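Local coordinates for appr-1-p processing domain protein (Thermus aquaticus Y51MC23, PDB 5M31) that is of unknown exact function but belongs to the macro domain family of compact alpha/beta proteins, at residues 28-33 with 122-127. Numbering follows the deposited sequence.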
loop_
_atom_site.group_PDB
_atom_site.type_symbol
_atom_site.label_atom_id
_atom_site.label_comp_id
_atom_site.label_asym_id
_atom_site.label_seq_id
_atom_site.Cartn_x
_atom_site.Cartn_y
_atom_site.Cartn_z
ATOM N N VAL A 28 -3.672 -1.634 0.155
ATOM C CA VAL A 28 -2.222 -1.288 0.334
ATOM C C VAL A 28 -1.843 -1.246 1.807
ATOM O O VAL A 28 -2.491 -0.560 2.611
ATOM C CB VAL A 28 -1.915 0.077 -0.328
ATOM C CG1 VAL A 28 -0.462 0.448 -0.108
ATOM C CG2 VAL A 28 -2.257 0.030 -1.811
ATOM N N ASN A 29 -0.774 -1.955 2.115
ATOM C CA ASN A 29 -0.142 -2.016 3.433
ATOM C C ASN A 29 1.202 -1.320 3.293
ATOM O O ASN A 29 1.930 -1.598 2.357
ATOM C CB ASN A 29 0.109 -3.471 3.748
ATOM C CG ASN A 29 0.734 -3.681 5.077
ATOM O OD1 ASN A 29 0.587 -2.874 5.962
ATOM N ND2 ASN A 29 1.288 -4.847 5.276
ATOM N N THR A 30 1.524 -0.434 4.209
ATOM C CA THR A 30 2.806 0.290 4.149
ATOM C C THR A 30 3.829 -0.484 4.995
ATOM O O THR A 30 3.590 -0.777 6.191
ATOM C CB THR A 30 2.644 1.750 4.600
ATOM O OG1 THR A 30 1.838 1.803 5.765
ATOM C CG2 THR A 30 2.023 2.595 3.495
ATOM N N VAL A 31 4.942 -0.875 4.364
ATOM C CA VAL A 31 5.843 -1.811 4.972
ATOM C C VAL A 31 7.286 -1.291 4.921
ATOM O O VAL A 31 7.571 -0.233 4.364
ATOM C CB VAL A 31 5.754 -3.230 4.378
ATOM C CG1 VAL A 31 4.345 -3.745 4.547
ATOM C CG2 VAL A 31 6.192 -3.231 2.914
ATOM N N ASN A 32 8.145 -2.030 5.551
ATOM C CA ASN A 32 9.606 -1.842 5.403
ATOM C C ASN A 32 10.176 -3.047 4.681
ATOM O O ASN A 32 9.420 -3.939 4.222
ATOM C CB ASN A 32 10.252 -1.694 6.764
ATOM C CG ASN A 32 9.991 -2.898 7.672
ATOM O OD1 ASN A 32 10.551 -3.969 7.492
ATOM N ND2 ASN A 32 9.056 -2.732 8.601
ATOM N N THR A 33 11.487 -3.051 4.465
ATOM C CA THR A 33 12.105 -4.086 3.647
ATOM C C THR A 33 12.830 -5.125 4.462
ATOM O O THR A 33 13.493 -5.994 3.900
ATOM C CB THR A 33 13.085 -3.478 2.636
ATOM O OG1 THR A 33 14.225 -2.980 3.351
ATOM C CG2 THR A 33 12.404 -2.395 1.805
ATOM N N ALA A 122 -7.688 0.445 -2.090
ATOM C CA ALA A 122 -7.670 1.399 -0.993
ATOM C C ALA A 122 -6.273 1.463 -0.395
ATOM O O ALA A 122 -5.619 0.445 -0.260
ATOM C CB ALA A 122 -8.660 1.026 0.113
ATOM N N LEU A 123 -5.927 2.678 0.002
ATOM C CA LEU A 123 -4.607 3.016 0.487
ATOM C C LEU A 123 -4.708 3.790 1.792
ATOM O O LEU A 123 -5.619 4.596 1.975
ATOM C CB LEU A 123 -3.967 4.036 -0.436
ATOM C CG LEU A 123 -3.378 3.974 -1.733
ATOM C CD1 LEU A 123 -4.486 3.709 -2.726
ATOM C CD2 LEU A 123 -2.655 5.306 -1.959
ATOM N N PRO A 124 -3.718 3.607 2.679
ATOM C CA PRO A 124 -3.500 4.552 3.754
ATOM C C PRO A 124 -2.788 5.801 3.246
ATOM O O PRO A 124 -2.363 5.842 2.133
ATOM C CB PRO A 124 -2.598 3.754 4.722
ATOM C CG PRO A 124 -1.818 2.867 3.856
ATOM C CD PRO A 124 -2.625 2.628 2.598
ATOM N N PRO A 125 -2.491 6.751 4.149
ATOM C CA PRO A 125 -1.892 7.988 3.625
ATOM C C PRO A 125 -0.350 7.916 3.401
ATOM O O PRO A 125 0.334 8.929 3.510
ATOM C CB PRO A 125 -2.289 9.036 4.662
ATOM C CG PRO A 125 -2.715 8.290 5.886
ATOM C CD PRO A 125 -3.122 6.915 5.459
ATOM N N LEU A 126 0.148 6.734 3.098
ATOM C CA LEU A 126 1.565 6.467 2.761
ATOM C C LEU A 126 2.591 7.175 3.632
ATOM O O LEU A 126 3.485 7.819 3.116
ATOM C CB LEU A 126 1.834 6.724 1.290
ATOM C CG LEU A 126 0.805 6.038 0.379
ATOM C CD1 LEU A 126 1.075 6.331 -1.067
ATOM C CD2 LEU A 126 0.788 4.531 0.566
ATOM N N GLY A 127 2.480 6.952 4.912
ATOM C CA GLY A 127 3.462 7.433 5.861
ATOM C C GLY A 127 3.285 8.888 6.232
ATOM O O GLY A 127 4.170 9.484 6.892
#
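V28 N donates to A122 O across 2.9 Å, the one backbone hydrogen bond joining the two segments, and nearly straight at 160°. Just beyond it segment 122-127 reaches P124, and side-chain shape takes over from pairing. The CD-CG edge of the proline ring lies across V28 and T30: CD comes to 3.2 Å from V28 O, where P124, its ring nitrogen lacking an N-H, can offer no bond, and this buried carbonyl is left without a hydrogen-bond partner. The T30 and P124 side chains pass in opposite directions, CG 3.9 Å from T30 CG2, while those of V28 and P124 run at about a right angle to each other, V28 CB 3.9 Å from P124 CD. The two branches of V28 then part company. CG2, turned away from the valine's own carbonyl carbon, lies alongside L123, 4.1 Å from its CG; CG1 leans to L126 CD2. That leucine methyl drops toward the gap between V28 and T30, meeting T30 CG2 at 3.7 Å, and L126, like L123, also packs on I142 of helix 135-146. Strand 120-123 thus ends beside V28 and its chain turns away at P124, about 4 Å from a bound glycerol, while parallel strand 26-31 continues, in keeping with the three-layer alpha/beta/alpha macro domain fold.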